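Long-range contacts in methylocystis parvus OBBP MbnE (Methylocystis parvus OBBP, PDB 5ICQ), which probably binds the copper chelator methanobactin in the periplasm, as a family 5 extracellular solute-binding protein, for uptake into the cell: residues 445-450 with 474-479; 449-454 with 481-486; 328-333 with 491-496. All coordinates share one frame; numbering follows the deposited sequence.

Interaction 1 of 3, residues 445-450 with 474-479; sequences SFEIMV and RVRLVD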
loop_
_atom_site.group_PDB
_atom_site.type_symbol
_atom_site.label_atom_id
_atom_site.label_comp_id
_atom_site.label_asym_id
_atom_site.label_seq_id
_atom_site.Cartn_x
_atom_site.Cartn_y
_atom_site.Cartn_z
ATOM N N SER A 445 7.543 12.519 31.560
ATOM C CA SER A 445 7.467 11.072 31.416
ATOM C C SER A 445 6.269 10.701 30.552
ATOM O O SER A 445 5.264 11.415 30.512
ATOM C CB SER A 445 7.401 10.363 32.777
ATOM O OG SER A 445 6.125 10.456 33.346
ATOM N N PHE A 446 6.396 9.583 29.843
ATOM C CA PHE A 446 5.327 9.149 28.952
ATOM C C PHE A 446 5.457 7.655 28.710
ATOM O O PHE A 446 6.443 7.023 29.092
ATOM C CB PHE A 446 5.327 9.936 27.631
ATOM C CG PHE A 446 6.457 9.592 26.666
ATOM C CD1 PHE A 446 7.700 10.196 26.784
ATOM C CD2 PHE A 446 6.246 8.711 25.607
ATOM C CE1 PHE A 446 8.723 9.912 25.882
ATOM C CE2 PHE A 446 7.271 8.409 24.698
ATOM C CZ PHE A 446 8.511 9.016 24.834
ATOM N N GLU A 447 4.444 7.099 28.059
ATOM C CA GLU A 447 4.376 5.668 27.817
ATOM C C GLU A 447 4.341 5.402 26.319
ATOM O O GLU A 447 3.610 6.079 25.587
ATOM C CB GLU A 447 3.128 5.087 28.479
ATOM C CG GLU A 447 2.839 3.646 28.101
ATOM C CD GLU A 447 1.422 3.249 28.489
ATOM O OE1 GLU A 447 1.229 2.684 29.576
ATOM O OE2 GLU A 447 0.501 3.535 27.705
ATOM N N ILE A 448 5.118 4.417 25.862
ATOM C CA ILE A 448 5.006 3.897 24.497
ATOM C C ILE A 448 4.210 2.606 24.556
ATOM O O ILE A 448 4.659 1.623 25.156
ATOM C CB ILE A 448 6.380 3.634 23.857
ATOM C CG1 ILE A 448 7.238 4.904 23.840
ATOM C CG2 ILE A 448 6.198 3.066 22.420
ATOM C CD1 ILE A 448 8.668 4.661 23.315
ATOM N N MET A 449 3.048 2.580 23.911
ATOM C CA MET A 449 2.243 1.366 23.871
ATOM C C MET A 449 2.693 0.510 22.694
ATOM O O MET A 449 2.792 1.008 21.569
ATOM C CB MET A 449 0.755 1.711 23.750
ATOM C CG MET A 449 -0.135 0.504 23.568
ATOM S SD MET A 449 -1.900 0.950 23.458
ATOM C CE MET A 449 -2.001 1.669 21.817
ATOM N N VAL A 450 2.971 -0.775 22.945
ATOM C CA VAL A 450 3.430 -1.673 21.892
ATOM C C VAL A 450 2.577 -2.938 21.875
ATOM O O VAL A 450 1.918 -3.292 22.852
ATOM C CB VAL A 450 4.924 -2.046 22.038
ATOM C CG1 VAL A 450 5.815 -0.807 21.898
ATOM C CG2 VAL A 450 5.183 -2.747 23.370
ATOM N N ARG A 474 8.052 4.733 29.779
ATOM C CA ARG A 474 7.571 3.404 30.117
ATOM C C ARG A 474 7.107 2.688 28.854
ATOM O O ARG A 474 6.291 3.223 28.098
ATOM C CB ARG A 474 6.432 3.512 31.132
ATOM C CG ARG A 474 6.847 4.300 32.368
ATOM C CD ARG A 474 5.673 4.941 33.097
ATOM N NE ARG A 474 5.375 6.293 32.622
ATOM C CZ ARG A 474 4.185 6.679 32.170
ATOM N NH1 ARG A 474 3.179 5.816 32.129
ATOM N NH2 ARG A 474 3.994 7.925 31.769
ATOM N N VAL A 475 7.623 1.484 28.626
ATOM C CA VAL A 475 7.253 0.686 27.456
ATOM C C VAL A 475 6.290 -0.389 27.938
ATOM O O VAL A 475 6.656 -1.219 28.782
ATOM C CB VAL A 475 8.488 0.067 26.780
ATOM C CG1 VAL A 475 8.085 -0.834 25.592
ATOM C CG2 VAL A 475 9.434 1.164 26.313
ATOM N N ARG A 476 5.055 -0.378 27.434
ATOM C CA ARG A 476 4.062 -1.347 27.897
ATOM C C ARG A 476 3.492 -2.143 26.733
ATOM O O ARG A 476 2.862 -1.582 25.825
ATOM C CB ARG A 476 2.941 -0.673 28.696
ATOM C CG ARG A 476 3.441 0.026 29.966
ATOM C CD ARG A 476 4.405 -0.837 30.813
ATOM N NE ARG A 476 4.994 -0.074 31.926
ATOM C CZ ARG A 476 6.256 -0.154 32.353
ATOM N NH1 ARG A 476 7.136 -0.974 31.760
ATOM N NH2 ARG A 476 6.648 0.610 33.365
ATOM N N LEU A 477 3.709 -3.452 26.786
ATOM C CA LEU A 477 3.155 -4.393 25.825
ATOM C C LEU A 477 1.730 -4.730 26.252
ATOM O O LEU A 477 1.516 -5.183 27.379
ATOM C CB LEU A 477 4.026 -5.649 25.803
ATOM C CG LEU A 477 3.519 -6.868 25.048
ATOM C CD1 LEU A 477 3.546 -6.559 23.594
ATOM C CD2 LEU A 477 4.390 -8.085 25.363
ATOM N N VAL A 478 0.752 -4.485 25.387
ATOM C CA VAL A 478 -0.638 -4.722 25.763
ATOM C C VAL A 478 -1.226 -5.771 24.825
ATOM O O VAL A 478 -0.790 -5.917 23.679
ATOM C CB VAL A 478 -1.472 -3.423 25.755
ATOM C CG1 VAL A 478 -0.831 -2.375 26.653
ATOM C CG2 VAL A 478 -1.596 -2.880 24.367
ATOM N N ASP A 479 -2.210 -6.517 25.327
ATOM C CA ASP A 479 -2.778 -7.591 24.523
ATOM C C ASP A 479 -3.564 -7.019 23.348
ATOM O O ASP A 479 -3.889 -5.831 23.302
ATOM C CB ASP A 479 -3.655 -8.519 25.377
ATOM C CG ASP A 479 -4.900 -7.833 25.951
ATOM O OD1 ASP A 479 -5.653 -7.167 25.211
ATOM O OD2 ASP A 479 -5.141 -7.991 27.165
#
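Strands 445-450 and 474-477 pair in parallel, with Glu-447 beside Arg-474 and Val-450 beside Leu-477. They are the two strands of a beta-alpha-beta unit. Their axes approach to 4.7 Å and their directions differ by 26°. Five backbone hydrogen bonds join them, donated from one strand and then the other. Arg-474 N binds Phe-446 O, and Ile-448 N binds Arg-474 O at 2.8 Å. Arg-476 N follows on Ile-448 O, and Val-450 N on Arg-476 O. The pairing continues past the end of strand 474-477, where Val-478 N lies 3.0 Å from Val-450 O.

On one face of the sheet, Arg-474 folds back over its neighbour. A bend at chi3 (-90°) lays one face of the guanidinium over Phe-446 C and Glu-447 CB. NH1 of Arg-474 is 3.7 Å from CB of Glu-447. Glu-447 OE1 stands 4.5 Å from Arg-474 NH1, well out of the guanidinium plane, so no N-H points at it and any attraction is probably one of charge alone. The extended Glu-447 chain also crosses Arg-476 at about a right angle, with OE1 3.5 Å from Arg-476 CG. Its other oxygen, OE2, forms a salt bridge with Arg-486, which probably fixes the turn of the carboxylate. Further along this face, Met-449 CG meets Val-478 CG2 at 3.8 Å.

The other face is apolar here. Val-450 CG2 lies 4.1 Å from Val-475 CG1 and also touches Leu-477 CB.

Helix 453-467, the connection between the two strands, covers this apolar face and sets Ala-459 against Ile-448, Val-450 and Val-475. Helix 480-489 packs on Met-449 and Val-478 from the opposite face. Strand 494-498 pairs with the other edge of strand 442-450.

Interaction 2 of 3, residues 449-454 with 481-486; sequences MVKDRD and VQYQRR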
loop_
_atom_site.group_PDB
_atom_site.type_symbol
_atom_site.label_atom_id
_atom_site.label_comp_id
_atom_site.label_asym_id
_atom_site.label_seq_id
_atom_site.Cartn_x
_atom_site.Cartn_y
_atom_site.Cartn_z
ATOM N N MET A 449 3.048 2.580 23.911
ATOM C CA MET A 449 2.243 1.366 23.871
ATOM C C MET A 449 2.693 0.510 22.694
ATOM O O MET A 449 2.792 1.008 21.569
ATOM C CB MET A 449 0.755 1.711 23.750
ATOM C CG MET A 449 -0.135 0.504 23.568
ATOM S SD MET A 449 -1.900 0.950 23.458
ATOM C CE MET A 449 -2.001 1.669 21.817
ATOM N N VAL A 450 2.971 -0.775 22.945
ATOM C CA VAL A 450 3.430 -1.673 21.892
ATOM C C VAL A 450 2.577 -2.938 21.875
ATOM O O VAL A 450 1.918 -3.292 22.852
ATOM C CB VAL A 450 4.924 -2.046 22.038
ATOM C CG1 VAL A 450 5.815 -0.807 21.898
ATOM C CG2 VAL A 450 5.183 -2.747 23.370
ATOM N N LYS A 451 2.603 -3.627 20.731
ATOM C CA LYS A 451 1.746 -4.790 20.532
ATOM C C LYS A 451 2.487 -6.113 20.409
ATOM O O LYS A 451 1.847 -7.162 20.520
ATOM C CB LYS A 451 0.869 -4.600 19.287
ATOM C CG LYS A 451 1.612 -4.708 17.968
ATOM C CD LYS A 451 0.609 -4.749 16.812
ATOM C CE LYS A 451 1.291 -4.849 15.462
ATOM N NZ LYS A 451 0.281 -5.056 14.379
ATOM N N ASP A 452 3.804 -6.111 20.197
ATOM C CA ASP A 452 4.525 -7.378 20.107
ATOM C C ASP A 452 5.971 -7.172 20.547
ATOM O O ASP A 452 6.378 -6.063 20.890
ATOM C CB ASP A 452 4.424 -7.974 18.696
ATOM C CG ASP A 452 4.958 -7.050 17.608
ATOM O OD1 ASP A 452 5.982 -6.364 17.814
ATOM O OD2 ASP A 452 4.370 -7.041 16.506
ATOM N N ARG A 453 6.749 -8.267 20.528
ATOM C CA ARG A 453 8.120 -8.248 21.049
ATOM C C ARG A 453 9.048 -7.415 20.181
ATOM O O ARG A 453 9.971 -6.770 20.696
ATOM C CB ARG A 453 8.691 -9.671 21.149
ATOM C CG ARG A 453 8.110 -10.576 22.222
ATOM C CD ARG A 453 6.687 -11.007 21.934
ATOM N NE ARG A 453 6.392 -11.210 20.510
ATOM C CZ ARG A 453 5.169 -11.247 20.003
ATOM N NH1 ARG A 453 4.120 -11.090 20.809
ATOM N NH2 ARG A 453 4.985 -11.433 18.707
ATOM N N ASP A 454 8.874 -7.470 18.860
ATOM C CA ASP A 454 9.709 -6.651 17.989
ATOM C C ASP A 454 9.509 -5.167 18.286
ATOM O O ASP A 454 10.480 -4.417 18.439
ATOM C CB ASP A 454 9.415 -6.972 16.522
ATOM C CG ASP A 454 10.392 -6.297 15.563
ATOM O OD1 ASP A 454 11.597 -6.234 15.888
ATOM O OD2 ASP A 454 9.958 -5.828 14.485
ATOM N N VAL A 481 -6.633 -7.117 22.253
ATOM C CA VAL A 481 -7.924 -6.454 22.404
ATOM C C VAL A 481 -7.740 -5.043 22.951
ATOM O O VAL A 481 -8.334 -4.083 22.448
ATOM C CB VAL A 481 -8.855 -7.290 23.301
ATOM C CG1 VAL A 481 -10.038 -6.461 23.753
ATOM C CG2 VAL A 481 -9.328 -8.528 22.558
ATOM N N GLN A 482 -6.914 -4.900 23.990
ATOM C CA GLN A 482 -6.656 -3.587 24.579
ATOM C C GLN A 482 -5.911 -2.674 23.609
ATOM O O GLN A 482 -6.184 -1.466 23.552
ATOM C CB GLN A 482 -5.848 -3.747 25.872
ATOM C CG GLN A 482 -6.671 -4.105 27.092
ATOM C CD GLN A 482 -7.601 -2.976 27.510
ATOM O OE1 GLN A 482 -8.779 -3.197 27.799
ATOM N NE2 GLN A 482 -7.073 -1.754 27.541
ATOM N N TYR A 483 -4.946 -3.224 22.871
ATOM C CA TYR A 483 -4.196 -2.433 21.896
ATOM C C TYR A 483 -5.116 -1.853 20.831
ATOM O O TYR A 483 -5.040 -0.663 20.500
ATOM C CB TYR A 483 -3.122 -3.302 21.247
ATOM C CG TYR A 483 -2.180 -2.550 20.326
ATOM C CD1 TYR A 483 -1.088 -1.855 20.836
ATOM C CD2 TYR A 483 -2.370 -2.552 18.952
ATOM C CE1 TYR A 483 -0.214 -1.170 19.996
ATOM C CE2 TYR A 483 -1.506 -1.861 18.102
ATOM C CZ TYR A 483 -0.433 -1.168 18.634
ATOM O OH TYR A 483 0.443 -0.491 17.806
ATOM N N GLN A 484 -5.984 -2.691 20.268
ATOM C CA GLN A 484 -6.900 -2.216 19.237
ATOM C C GLN A 484 -7.868 -1.182 19.799
ATOM O O GLN A 484 -8.127 -0.153 19.163
ATOM C CB GLN A 484 -7.661 -3.395 18.626
ATOM C CG GLN A 484 -8.862 -2.978 17.782
ATOM C CD GLN A 484 -9.737 -4.151 17.358
ATOM O OE1 GLN A 484 -9.801 -4.496 16.179
ATOM N NE2 GLN A 484 -10.429 -4.754 18.317
ATOM N N ARG A 485 -8.423 -1.435 20.986
ATOM C CA ARG A 485 -9.344 -0.464 21.571
ATOM C C ARG A 485 -8.642 0.857 21.880
ATOM O O ARG A 485 -9.202 1.940 21.652
ATOM C CB ARG A 485 -9.977 -1.029 22.840
ATOM C CG ARG A 485 -10.809 -0.027 23.606
ATOM C CD ARG A 485 -12.178 -0.578 23.957
ATOM N NE ARG A 485 -12.086 -1.863 24.643
ATOM C CZ ARG A 485 -12.639 -2.987 24.200
ATOM N NH1 ARG A 485 -13.342 -2.985 23.076
ATOM N NH2 ARG A 485 -12.503 -4.112 24.886
ATOM N N ARG A 486 -7.433 0.791 22.428
ATOM C CA ARG A 486 -6.737 2.025 22.772
ATOM C C ARG A 486 -6.278 2.774 21.529
ATOM O O ARG A 486 -6.268 4.012 21.520
ATOM C CB ARG A 486 -5.568 1.722 23.708
ATOM C CG ARG A 486 -6.057 1.351 25.116
ATOM C CD ARG A 486 -4.896 1.005 26.044
ATOM N NE ARG A 486 -3.966 2.133 26.137
ATOM C CZ ARG A 486 -2.850 2.126 26.859
ATOM N NH1 ARG A 486 -2.523 1.049 27.565
ATOM N NH2 ARG A 486 -2.061 3.197 26.874
HETATM O O HOH W 1 2.760 0.336 18.966
#
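Tyr-483 OH donates a hydrogen bond of 2.7 Å to a water, and that water donates to Met-449 O at 2.7 Å. The water lies at the ring edge, in its plane, and ties the helix to the strand end. No direct hydrogen bond joins the two segments.

The ring is packed mainly by the aliphatic parts of Lys-451 and Met-449. Lys-451 CB sits almost exactly over its centre, 3.5 Å from the centroid of the Tyr-483 ring and 4° off the ring normal, a CH-pi contact. The Lys-451 chain then runs on past the ring, with CD 3.8 Å from Tyr-483 CE2, and its amino group ends beyond the ring. Met-449 approaches obliquely, with CG 3.7 Å from Tyr-483 CD1. Its sulfur makes a Met-aromatic contact, also oblique.

Met-449 SD also lies over one face of the Arg-486 guanidinium, 3.6 Å from Arg-486 NE. A bend at chi3 (58°) turns Arg-486 across the sulfur. Polar partners elsewhere hold the group: Glu-447 takes NH2 and Asp-491 O takes NE.

A phenylalanine in place of Tyr-483 would probably leave the water without its hydroxyl donor and break the bridge to Met-449 O.

Helix 480-489 thus packs on the end of strand 442-450, just before helix 453-467 begins. Val-478, just past strand 472-477, and Met-495 of strand 494-498 also touch Tyr-483.

Interaction 3 of 3, residues 328-333 with 491-496; sequences TRRALF and DFDMMI. With SO4 (sulfate ion), chain C.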
loop_
_atom_site.group_PDB
_atom_site.type_symbol
_atom_site.label_atom_id
_atom_site.label_comp_id
_atom_site.label_asym_id
_atom_site.label_seq_id
_atom_site.Cartn_x
_atom_site.Cartn_y
_atom_site.Cartn_z
ATOM N N THR A 328 -0.376 14.121 19.443
ATOM C CA THR A 328 -0.284 15.566 19.627
ATOM C C THR A 328 -1.542 16.145 20.259
ATOM O O THR A 328 -1.582 17.353 20.511
ATOM C CB THR A 328 -0.016 16.292 18.306
ATOM O OG1 THR A 328 -1.180 16.237 17.457
ATOM C CG2 THR A 328 1.141 15.610 17.560
ATOM N N ARG A 329 -2.567 15.327 20.508
ATOM C CA ARG A 329 -3.741 15.804 21.236
ATOM C C ARG A 329 -3.438 16.029 22.705
ATOM O O ARG A 329 -4.195 16.732 23.390
ATOM C CB ARG A 329 -4.897 14.798 21.130
ATOM C CG ARG A 329 -5.272 14.399 19.703
ATOM C CD ARG A 329 -6.203 13.190 19.720
ATOM N NE ARG A 329 -6.390 12.612 18.380
ATOM C CZ ARG A 329 -5.548 11.748 17.822
ATOM N NH1 ARG A 329 -4.451 11.376 18.475
ATOM N NH2 ARG A 329 -5.789 11.260 16.612
ATOM N N ARG A 330 -2.378 15.419 23.214
ATOM C CA ARG A 330 -2.046 15.512 24.629
ATOM C C ARG A 330 -0.987 16.585 24.853
ATOM O O ARG A 330 -0.048 16.718 24.066
ATOM C CB ARG A 330 -1.585 14.147 25.156
ATOM C CG ARG A 330 -2.712 13.101 25.102
ATOM C CD ARG A 330 -2.325 11.752 25.706
ATOM N NE ARG A 330 -3.506 10.903 25.881
ATOM C CZ ARG A 330 -3.495 9.678 26.406
ATOM N NH1 ARG A 330 -2.357 9.126 26.817
ATOM N NH2 ARG A 330 -4.631 9.000 26.525
ATOM N N ALA A 331 -1.150 17.350 25.942
ATOM C CA ALA A 331 -0.363 18.565 26.141
ATOM C C ALA A 331 1.137 18.307 26.078
ATOM O O ALA A 331 1.894 19.150 25.586
ATOM C CB ALA A 331 -0.738 19.206 27.482
ATOM N N LEU A 332 1.592 17.141 26.535
ATOM C CA LEU A 332 3.029 16.891 26.567
ATOM C C LEU A 332 3.662 16.849 25.180
ATOM O O LEU A 332 4.876 17.057 25.072
ATOM C CB LEU A 332 3.331 15.585 27.303
ATOM C CG LEU A 332 3.229 14.282 26.516
ATOM C CD1 LEU A 332 3.706 13.124 27.400
ATOM C CD2 LEU A 332 1.803 14.017 26.049
ATOM N N PHE A 333 2.883 16.591 24.121
ATOM C CA PHE A 333 3.425 16.493 22.764
ATOM C C PHE A 333 2.850 17.556 21.823
ATOM O O PHE A 333 2.838 17.366 20.603
ATOM C CB PHE A 333 3.191 15.092 22.187
ATOM C CG PHE A 333 4.072 14.022 22.797
ATOM C CD1 PHE A 333 5.383 14.304 23.170
ATOM C CD2 PHE A 333 3.586 12.731 23.003
ATOM C CE1 PHE A 333 6.201 13.324 23.726
ATOM C CE2 PHE A 333 4.401 11.737 23.561
ATOM C CZ PHE A 333 5.713 12.035 23.919
ATOM N N ASP A 491 -5.970 6.395 22.976
ATOM C CA ASP A 491 -5.587 6.360 24.388
ATOM C C ASP A 491 -4.141 5.869 24.505
ATOM O O ASP A 491 -3.845 4.747 24.933
ATOM C CB ASP A 491 -6.549 5.489 25.185
ATOM C CG ASP A 491 -6.175 5.403 26.652
ATOM O OD1 ASP A 491 -5.409 6.275 27.138
ATOM O OD2 ASP A 491 -6.636 4.454 27.316
ATOM N N PHE A 492 -3.231 6.753 24.102
ATOM C CA PHE A 492 -1.801 6.472 24.164
ATOM C C PHE A 492 -1.055 7.802 24.152
ATOM O O PHE A 492 -1.590 8.825 23.706
ATOM C CB PHE A 492 -1.349 5.571 22.998
ATOM C CG PHE A 492 -1.647 6.152 21.625
ATOM C CD1 PHE A 492 -0.774 7.061 21.035
ATOM C CD2 PHE A 492 -2.798 5.783 20.936
ATOM C CE1 PHE A 492 -1.055 7.614 19.787
ATOM C CE2 PHE A 492 -3.082 6.322 19.677
ATOM C CZ PHE A 492 -2.209 7.239 19.108
ATOM N N ASP A 493 0.174 7.782 24.688
ATOM C CA ASP A 493 1.082 8.915 24.504
ATOM C C ASP A 493 1.834 8.784 23.189
ATOM O O ASP A 493 1.972 9.760 22.436
ATOM C CB ASP A 493 2.105 9.002 25.650
ATOM C CG ASP A 493 1.474 9.278 27.005
ATOM O OD1 ASP A 493 0.420 9.956 27.074
ATOM O OD2 ASP A 493 2.063 8.819 28.012
ATOM N N MET A 494 2.333 7.578 22.919
ATOM C CA MET A 494 3.102 7.255 21.727
ATOM C C MET A 494 2.833 5.801 21.372
ATOM O O MET A 494 2.649 4.961 22.257
ATOM C CB MET A 494 4.607 7.469 21.962
ATOM C CG MET A 494 5.499 7.058 20.771
ATOM S SD MET A 494 7.232 7.499 21.062
ATOM C CE MET A 494 7.168 9.268 20.820
ATOM N N MET A 495 2.796 5.510 20.080
ATOM C CA MET A 495 2.668 4.134 19.628
ATOM C C MET A 495 3.348 4.067 18.276
ATOM O O MET A 495 3.780 5.087 17.735
ATOM C CB MET A 495 1.197 3.686 19.557
ATOM C CG MET A 495 0.338 4.467 18.578
ATOM S SD MET A 495 -1.308 3.700 18.405
ATOM C CE MET A 495 -0.917 2.336 17.304
ATOM N N ILE A 496 3.465 2.866 17.729
ATOM C CA ILE A 496 4.072 2.699 16.410
ATOM C C ILE A 496 2.949 2.617 15.390
ATOM O O ILE A 496 1.995 1.853 15.572
ATOM C CB ILE A 496 4.990 1.467 16.371
ATOM C CG1 ILE A 496 6.235 1.762 17.216
ATOM C CG2 ILE A 496 5.372 1.135 14.927
ATOM C CD1 ILE A 496 7.142 0.558 17.460
HETATM S S SO4 C . -3.903 16.244 28.379
HETATM O O1 SO4 C . -5.004 15.371 27.971
HETATM O O2 SO4 C . -4.270 16.970 29.595
HETATM O O3 SO4 C . -2.722 15.425 28.647
HETATM O O4 SO4 C . -3.621 17.208 27.318
HETATM O O HOH W 2 -2.528 6.410 27.665
#
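Arg-330 reaches across from its loop to Asp-491, Phe-492 and Asp-493 with an extended chain. Its CB lies 3.9 Å from O3 of a sulfate ion, which probably came from the crystallisation liquor. CG is anti to the carbonyl carbon (chi1 -65°), and the chain runs straight from there toward segment 491-496. CD passes 3.6 Å from Asp-493 OD1. NE and CZ lie over Phe-492 O, with CZ 3.4 Å from that oxygen. The carbonyl thus sits against one face of the guanidinium. It is close to NH1, but the angle is too poor for a hydrogen bond; Asn-327 ND2 donates to it instead.

The tip forms two salt bridges, and both oxygens lie near the guanidinium plane. NH1 donates to Asp-493 OD1 at 2.9 Å, reaching that oxygen from above the carboxylate plane. NH2 donates to Asp-491 OD1 at 2.9 Å, on the anti side. A water accepts from NH1 and donates to Asp-491 OD1, closing a small ring. The two carboxylates and the water hold the guanidinium at its edge and should limit its rotation.

Asp-493 has a second partner, since its OD2 takes the backbone N of Glu-447. Nearby, the edge of the Phe-333 ring meets the backbone, with CE2 3.3 Å from Asp-493 O. The sulfate is bound by Ala-331 N, 2.8 Å from its O4.

Arg-330, Asp-491 and Asp-493 form a salt-bridge network. It ties the loop after strand 322-326 to the residues leading into strand 494-498, which pairs antiparallel with strand 322-326 in the mixed sheet.

The three contacts gather round strands 442-450 and 494-498 of one mixed sheet, on the same side of the chain's centre. Interactions 1 and 2 have centres about 9 Å apart and share Met-449 and Val-450. Interaction 3 lies about 11 Å from interaction 1 and 15 Å from interaction 2, centre to centre. Along the chain, 328-333 comes first and 491-496 last. Strand 442-450 pairs with strand 472-477 on one edge and with strand 494-498 on the other. Helix 480-489 connects strand 472-477 to strand 494-498 along the chain. The contacts bring the loop after strand 322-326 together with the beta-alpha-beta unit and helix 480-489, probably within one lobe of the solute-binding fold.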